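Local coordinates for DUF3863 domain-containing protein (Parabacteroides distasonis, PDB 3LM3) that is of unknown function but is a putative glycoside hydrolase or deacetylase, at residues Val213-Asp221 with Gly280-Ala288; Met220-Ser228 with Phe343-Tyr354. One frame throughout, in Å; residues are numbered along the deposited sequence. Where two conformers were deposited one is given.

In the fold
The first segments of interactions 1 and 2 run into each other, sharing M220 and D221, while their partner segments lie later in the chain, so that the two contacts cross in sequence. Strand 213-216 leads to the contact with strand 280-287, helix 222-225 to that with strand 341-346. The centres of the two contacts lie about 16 Å apart. Interaction 1 is almost central, its centre about 4 Å from that of the chain, against about 16 Å for interaction 2. Helix 255-277 is a common neighbour, touching T219 and V282 in the first contact and D221 in the second. A bound di(hydroxyethyl)ether lies about 4 Å from the side chain of Y354 and about 14 Å from that of W281.

Interaction 1: residues Val213-Asp221 with Gly280-Ala288; sequences VNLDGWTMD and GWVANIWEA
I285 packs against the indole of W218, and each carbon of its side chain has a partner. CB lies 3.5 Å from W218 NE1. CG1 turns to the backbone, 3.5 Å from G217 O, while the CG2 branch meets W218 CZ2 at 4.0 Å. Extended beyond CG1, the chain carries CD1 over the indole face, 3.7 Å from the centroid of the six-membered ring and 13° off its normal, a CH-pi contact. The same residue's carbonyl takes a weak hydrogen bond from W218 NE1 (to I285 O, 3.1 Å).

Strand 280-287 runs parallel to strand 21-29 in the main sheet, whereas 213-216 pairs with 168-172 and not with 280-287; such parallel strands with intervening helices are consistent with the barrel-like folds of the glycoside hydrolase and deacetylase clan. The two straight hydrogen bonds of the contact come from T219, in the loop after strand 213-216. T219 N donates to A283 O (2.9 Å, 161° at the hydrogen), and T219 OG1 accepts from A283 N (2.8 Å). With chi1 at -58°, OG1 stands beside its own backbone N, which lets one residue grip both polar backbone atoms of A283. Water 1 links this hydroxyl to W281 O. Nearer the start of the strand, the W281 ring presents its edge to D216 O, 3.5 Å from W281 CH2; this buried carbonyl oxygen has no hydrogen-bond partner in the model.

Interaction 2: residues Met220-Ser228 with Phe343-Tyr354; sequences MDFICARRS and FVERGSGLGDSY
S353 OG donates to D221 OD2 at 2.7 Å, reaching the carboxylate on its syn side and 21° out of its plane. The serine oxygen is itself held by S348 N, which donates to it almost straight, so the loop after strand 341-346 holds the hydroxyl that meets the aspartate. D221 OD1 faces E345 OE2 at only 2.6 Å, with the carboxylate planes well twisted against each other; two acid oxygens this close suggest that one group probably carries a proton. H264, on helix 255-277, hydrogen-bonds to E345 OE2 as well.

Both acids converge on one amide. I223 N gives weak bonds to D221 OD1 (3.0 Å) and to E345 OE1 (3.3 Å). D221 can serve as the cap because its CG is anti to its own backbone N (chi1 -179°), which lays the carboxylate beside the carbonyl carbon, within reach of I223 N two residues on.

Around this polar centre lies the packing. I223 CG1 runs past E345 OE1 and CD1 ends against the strand's exit, 3.2 Å from G347 N, while the CG2 branch turns to D352 O and Y354 N. On the other flank, F222 CE2 touches F343 CB at 3.6 Å; their rings meet obliquely, centroids 5.3 Å apart and planes at 48°. C224 SG lies near D352, whose carboxylate is paired with R242. At the rim, R226 NH2 and R227 NH1 approach the edge of the Y354 ring, and water 2 lies between R226 NH2 and D352 O. Strand 341-346 is an outermost strand of the four-stranded antiparallel sheet, and the contact is that of a short, weakly bonded helix with D221 at its N-cap, seated on that edge strand and on the type II' turn beyond it.

Interaction 1: residues Val213-Asp221 with Gly280-Ala288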
# COMPACT_ATOMS: atom_id res chain seq x y z
N VAL A 213 -5.13 -12.09 1.30
CA VAL A 213 -3.92 -11.51 0.74
C VAL A 213 -3.81 -10.08 1.26
O VAL A 213 -4.72 -9.26 1.12
CB VAL A 213 -4.00 -11.46 -0.80
CG1 VAL A 213 -2.70 -10.88 -1.40
CG2 VAL A 213 -4.28 -12.84 -1.37
N ASN A 214 -2.68 -9.75 1.86
CA ASN A 214 -2.45 -8.43 2.43
C ASN A 214 -1.63 -7.58 1.44
O ASN A 214 -0.49 -7.92 1.12
CB ASN A 214 -1.75 -8.52 3.80
CG ASN A 214 -1.84 -7.24 4.57
OD1 ASN A 214 -2.37 -6.27 4.05
ND2 ASN A 214 -1.36 -7.22 5.83
N LEU A 215 -2.23 -6.50 0.99
CA LEU A 215 -1.70 -5.59 -0.01
C LEU A 215 -1.31 -4.23 0.53
O LEU A 215 -2.08 -3.54 1.20
CB LEU A 215 -2.72 -5.33 -1.13
CG LEU A 215 -3.15 -6.55 -1.93
CD1 LEU A 215 -4.12 -6.14 -3.05
CD2 LEU A 215 -1.93 -7.30 -2.52
N ASP A 216 -0.10 -3.81 0.18
CA ASP A 216 0.33 -2.41 0.27
C ASP A 216 -0.60 -1.46 -0.48
O ASP A 216 -1.31 -1.87 -1.40
CB ASP A 216 1.75 -2.31 -0.29
CG ASP A 216 2.49 -1.04 0.11
OD1 ASP A 216 2.09 -0.31 1.07
OD2 ASP A 216 3.50 -0.73 -0.59
N GLY A 217 -0.55 -0.19 -0.10
CA GLY A 217 -1.40 0.86 -0.65
C GLY A 217 -0.72 1.83 -1.62
O GLY A 217 -1.36 2.30 -2.56
N TRP A 218 0.54 2.21 -1.33
CA TRP A 218 1.32 3.14 -2.14
C TRP A 218 2.73 2.62 -2.34
O TRP A 218 3.51 2.51 -1.39
CB TRP A 218 1.45 4.52 -1.48
CG TRP A 218 0.22 5.30 -1.16
CD1 TRP A 218 -0.27 6.35 -1.88
CD2 TRP A 218 -0.63 5.16 -0.03
NE1 TRP A 218 -1.38 6.86 -1.27
CE2 TRP A 218 -1.61 6.16 -0.11
CE3 TRP A 218 -0.65 4.28 1.05
CZ2 TRP A 218 -2.62 6.30 0.83
CZ3 TRP A 218 -1.65 4.43 2.01
CH2 TRP A 218 -2.63 5.42 1.87
N THR A 219 3.12 2.36 -3.57
CA THR A 219 4.48 1.90 -3.84
C THR A 219 5.49 2.99 -3.45
O THR A 219 5.40 4.11 -3.95
CB THR A 219 4.63 1.52 -5.30
OG1 THR A 219 3.68 0.49 -5.61
CG2 THR A 219 6.07 1.04 -5.60
N MSE A 220 6.44 2.60 -2.61
CA MSE A 220 7.49 3.50 -2.14
C MSE A 220 8.75 3.46 -2.99
O MSE A 220 9.13 2.41 -3.52
CB MSE A 220 7.89 3.14 -0.72
CG MSE A 220 6.84 3.39 0.31
SE MSE A 220 6.39 5.25 0.48
CE MSE A 220 4.89 5.31 -0.65
N ASP A 221 9.44 4.60 -3.03
CA ASP A 221 10.85 4.60 -3.42
C ASP A 221 11.57 4.09 -2.18
O ASP A 221 11.58 4.75 -1.14
CB ASP A 221 11.26 6.01 -3.80
CG ASP A 221 12.73 6.08 -4.26
OD1 ASP A 221 13.55 5.33 -3.69
OD2 ASP A 221 13.04 6.88 -5.19
N GLY A 280 5.34 -7.77 -11.79
CA GLY A 280 5.57 -6.47 -11.17
C GLY A 280 4.24 -5.87 -10.78
O GLY A 280 3.27 -6.00 -11.53
N TRP A 281 4.21 -5.17 -9.65
CA TRP A 281 2.98 -4.59 -9.13
C TRP A 281 3.26 -3.25 -8.46
O TRP A 281 4.16 -3.15 -7.61
CB TRP A 281 2.33 -5.54 -8.13
CG TRP A 281 1.19 -4.93 -7.35
CD1 TRP A 281 0.07 -4.33 -7.86
CD2 TRP A 281 1.09 -4.85 -5.93
NE1 TRP A 281 -0.73 -3.89 -6.81
CE2 TRP A 281 -0.10 -4.17 -5.63
CE3 TRP A 281 1.91 -5.27 -4.87
CZ2 TRP A 281 -0.52 -3.92 -4.32
CZ3 TRP A 281 1.52 -5.00 -3.60
CH2 TRP A 281 0.31 -4.34 -3.32
N VAL A 282 2.51 -2.24 -8.87
CA VAL A 282 2.52 -0.91 -8.31
C VAL A 282 1.12 -0.64 -7.76
O VAL A 282 0.11 -0.89 -8.42
CB VAL A 282 2.86 0.14 -9.39
CG1 VAL A 282 2.52 1.56 -8.92
CG2 VAL A 282 4.33 -0.02 -9.82
N ALA A 283 1.09 -0.11 -6.53
CA ALA A 283 -0.14 0.28 -5.83
C ALA A 283 -0.21 1.77 -5.65
O ALA A 283 0.82 2.42 -5.41
CB ALA A 283 -0.20 -0.38 -4.45
N ASN A 284 -1.39 2.36 -5.76
CA ASN A 284 -1.50 3.80 -5.52
C ASN A 284 -2.90 4.14 -5.05
O ASN A 284 -3.87 3.44 -5.37
CB ASN A 284 -1.15 4.58 -6.78
CG ASN A 284 -0.50 5.93 -6.51
OD1 ASN A 284 -0.42 6.41 -5.38
ND2 ASN A 284 -0.00 6.56 -7.61
N ILE A 285 -2.99 5.19 -4.25
CA ILE A 285 -4.26 5.70 -3.69
C ILE A 285 -4.27 7.20 -3.91
O ILE A 285 -3.34 7.89 -3.48
CB ILE A 285 -4.44 5.35 -2.22
CG1 ILE A 285 -4.49 3.83 -2.03
CG2 ILE A 285 -5.73 6.03 -1.67
CD1 ILE A 285 -4.40 3.36 -0.56
N TRP A 286 -5.27 7.70 -4.61
CA TRP A 286 -5.49 9.12 -4.85
C TRP A 286 -6.81 9.52 -4.21
O TRP A 286 -7.87 8.97 -4.54
CB TRP A 286 -5.59 9.45 -6.33
CG TRP A 286 -4.33 9.32 -7.14
CD1 TRP A 286 -3.40 8.31 -7.07
CD2 TRP A 286 -3.82 10.25 -8.10
NE1 TRP A 286 -2.38 8.55 -7.96
CE2 TRP A 286 -2.60 9.74 -8.59
CE3 TRP A 286 -4.23 11.50 -8.56
CZ2 TRP A 286 -1.85 10.40 -9.55
CZ3 TRP A 286 -3.49 12.13 -9.53
CH2 TRP A 286 -2.32 11.60 -10.00
N GLU A 287 -6.79 10.48 -3.31
CA GLU A 287 -8.02 10.94 -2.71
C GLU A 287 -8.74 11.90 -3.64
O GLU A 287 -8.11 12.82 -4.20
CB GLU A 287 -7.72 11.63 -1.40
CG GLU A 287 -7.07 10.75 -0.33
CD GLU A 287 -5.58 10.50 -0.51
OE1 GLU A 287 -4.88 11.15 -1.33
OE2 GLU A 287 -5.05 9.67 0.26
N ALA A 288 -10.03 11.66 -3.84
CA ALA A 288 -10.84 12.50 -4.73
C ALA A 288 -10.75 13.98 -4.35
O ALA A 288 -10.77 14.85 -5.22
CB ALA A 288 -12.27 12.05 -4.72
O HOH W 1 4.65 -1.95 -5.18

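Interaction 2: residues Met220-Ser228 with Phe343-Tyr354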
# COMPACT_ATOMS: atom_id res chain seq x y z
N MSE A 220 6.44 2.60 -2.61
CA MSE A 220 7.49 3.50 -2.14
C MSE A 220 8.75 3.46 -2.99
O MSE A 220 9.13 2.41 -3.52
CB MSE A 220 7.89 3.14 -0.72
CG MSE A 220 6.84 3.39 0.31
SE MSE A 220 6.39 5.25 0.48
CE MSE A 220 4.89 5.31 -0.65
N ASP A 221 9.44 4.60 -3.03
CA ASP A 221 10.85 4.60 -3.42
C ASP A 221 11.57 4.09 -2.18
O ASP A 221 11.58 4.75 -1.14
CB ASP A 221 11.26 6.01 -3.80
CG ASP A 221 12.73 6.08 -4.26
OD1 ASP A 221 13.55 5.33 -3.69
OD2 ASP A 221 13.04 6.88 -5.19
N PHE A 222 12.19 2.91 -2.30
CA PHE A 222 12.79 2.27 -1.13
C PHE A 222 13.86 3.13 -0.46
O PHE A 222 14.02 3.11 0.76
CB PHE A 222 13.40 0.92 -1.50
CG PHE A 222 12.41 -0.16 -1.82
CD1 PHE A 222 11.48 -0.56 -0.88
CD2 PHE A 222 12.50 -0.89 -2.99
CE1 PHE A 222 10.61 -1.60 -1.14
CE2 PHE A 222 11.63 -1.94 -3.26
CZ PHE A 222 10.72 -2.31 -2.31
N ILE A 223 14.60 3.90 -1.25
CA ILE A 223 15.63 4.78 -0.66
C ILE A 223 14.98 5.87 0.19
O ILE A 223 15.43 6.14 1.32
CB ILE A 223 16.54 5.35 -1.76
CG1 ILE A 223 17.42 4.18 -2.30
CG2 ILE A 223 17.42 6.47 -1.22
CD1 ILE A 223 18.17 4.48 -3.57
N CYS A 224 13.91 6.48 -0.29
CA CYS A 224 13.22 7.51 0.48
C CYS A 224 12.60 6.94 1.75
O CYS A 224 12.58 7.59 2.81
CB CYS A 224 12.13 8.16 -0.35
SG CYS A 224 12.69 8.86 -1.93
N ALA A 225 12.07 5.72 1.65
CA ALA A 225 11.27 5.11 2.71
C ALA A 225 12.08 4.60 3.87
O ALA A 225 11.50 4.19 4.87
CB ALA A 225 10.40 3.99 2.11
N ARG A 226 13.41 4.61 3.80
CA ARG A 226 14.25 4.25 4.94
C ARG A 226 14.02 5.17 6.12
O ARG A 226 14.15 4.74 7.26
CB ARG A 226 15.75 4.37 4.59
CG ARG A 226 16.25 3.46 3.52
CD ARG A 226 17.68 3.85 3.14
NE ARG A 226 17.73 5.24 2.67
CZ ARG A 226 18.65 6.15 2.96
NH1 ARG A 226 19.72 5.86 3.70
NH2 ARG A 226 18.53 7.37 2.47
N ARG A 227 13.72 6.43 5.86
CA ARG A 227 13.55 7.45 6.92
C ARG A 227 12.23 7.35 7.64
O ARG A 227 11.29 6.88 7.11
CB ARG A 227 13.61 8.85 6.32
CG ARG A 227 14.98 9.45 6.19
CD ARG A 227 15.85 8.70 5.19
NE ARG A 227 17.22 9.22 5.21
CZ ARG A 227 17.62 10.40 4.69
NH1 ARG A 227 16.78 11.23 4.11
NH2 ARG A 227 18.89 10.75 4.80
N SER A 228 12.23 7.85 8.89
CA SER A 228 11.01 8.19 9.62
C SER A 228 10.71 9.65 9.36
O SER A 228 11.62 10.46 9.38
CB SER A 228 11.22 7.98 11.14
OG SER A 228 10.02 8.19 11.89
N PHE A 343 14.29 -7.03 -4.57
CA PHE A 343 14.35 -5.77 -5.27
C PHE A 343 15.74 -5.18 -5.21
O PHE A 343 16.44 -5.38 -4.22
CB PHE A 343 13.36 -4.75 -4.67
CG PHE A 343 11.95 -5.24 -4.68
CD1 PHE A 343 11.18 -5.15 -5.82
CD2 PHE A 343 11.39 -5.81 -3.55
CE1 PHE A 343 9.90 -5.67 -5.85
CE2 PHE A 343 10.08 -6.31 -3.58
CZ PHE A 343 9.34 -6.23 -4.72
N VAL A 344 16.10 -4.46 -6.26
CA VAL A 344 17.35 -3.69 -6.31
C VAL A 344 17.01 -2.30 -6.83
O VAL A 344 16.27 -2.17 -7.82
CB VAL A 344 18.39 -4.34 -7.23
CG1 VAL A 344 19.62 -3.43 -7.39
CG2 VAL A 344 18.77 -5.73 -6.72
N GLU A 345 17.52 -1.26 -6.18
CA GLU A 345 17.27 0.11 -6.62
C GLU A 345 18.47 0.98 -6.37
O GLU A 345 19.06 0.90 -5.31
CB GLU A 345 16.09 0.70 -5.85
CG GLU A 345 15.76 2.13 -6.29
CD GLU A 345 15.09 2.98 -5.25
OE1 GLU A 345 14.66 2.45 -4.21
OE2 GLU A 345 14.93 4.21 -5.52
N ARG A 346 18.81 1.81 -7.34
CA ARG A 346 19.69 2.96 -7.11
C ARG A 346 18.86 4.23 -7.10
O ARG A 346 17.78 4.30 -7.70
CB ARG A 346 20.80 3.05 -8.13
CG ARG A 346 21.83 1.99 -7.96
CD ARG A 346 22.90 2.07 -9.03
NE ARG A 346 23.95 1.12 -8.73
CZ ARG A 346 25.15 1.12 -9.31
NH1 ARG A 346 25.45 2.00 -10.25
NH2 ARG A 346 26.05 0.21 -8.94
N GLY A 347 19.33 5.27 -6.41
CA GLY A 347 18.55 6.49 -6.33
C GLY A 347 18.32 7.11 -7.69
O GLY A 347 19.16 6.99 -8.60
N SER A 348 17.19 7.80 -7.85
CA SER A 348 16.89 8.47 -9.10
C SER A 348 17.80 9.65 -9.37
O SER A 348 17.92 10.12 -10.49
CB SER A 348 15.45 8.97 -9.13
OG SER A 348 15.22 9.97 -8.15
N GLY A 349 18.42 10.18 -8.32
CA GLY A 349 19.11 11.45 -8.46
C GLY A 349 18.24 12.68 -8.33
O GLY A 349 18.70 13.81 -8.63
N LEU A 350 16.98 12.50 -7.94
CA LEU A 350 16.08 13.59 -7.68
C LEU A 350 15.69 13.60 -6.21
O LEU A 350 15.35 12.58 -5.64
CB LEU A 350 14.83 13.42 -8.54
CG LEU A 350 15.05 13.21 -10.04
CD1 LEU A 350 13.70 12.82 -10.69
CD2 LEU A 350 15.63 14.46 -10.66
N GLY A 351 15.75 14.80 -5.61
CA GLY A 351 15.31 14.96 -4.22
C GLY A 351 16.05 14.05 -3.27
O GLY A 351 17.28 13.97 -3.30
N ASP A 352 15.33 13.38 -2.40
CA ASP A 352 15.94 12.48 -1.44
C ASP A 352 16.14 11.05 -1.93
O ASP A 352 16.50 10.17 -1.17
CB ASP A 352 15.17 12.51 -0.10
CG ASP A 352 13.71 12.09 -0.22
OD1 ASP A 352 13.14 12.25 -1.31
OD2 ASP A 352 13.14 11.65 0.80
N SER A 353 15.94 10.80 -3.23
CA SER A 353 16.28 9.50 -3.82
C SER A 353 17.76 9.58 -4.26
O SER A 353 18.08 9.71 -5.44
CB SER A 353 15.35 9.19 -5.00
OG SER A 353 15.54 7.87 -5.51
N TYR A 354 18.63 9.50 -3.27
CA TYR A 354 20.05 9.85 -3.43
C TYR A 354 20.76 8.92 -4.39
O TYR A 354 20.71 7.69 -4.27
CB TYR A 354 20.78 9.95 -2.08
CG TYR A 354 20.18 11.06 -1.24
CD1 TYR A 354 20.26 12.39 -1.62
CD2 TYR A 354 19.52 10.78 -0.04
CE1 TYR A 354 19.69 13.40 -0.88
CE2 TYR A 354 18.92 11.79 0.69
CZ TYR A 354 19.04 13.10 0.29
OH TYR A 354 18.45 14.13 0.99
O HOH W 2 16.64 9.36 1.49
O HOH W 3 14.04 10.01 2.70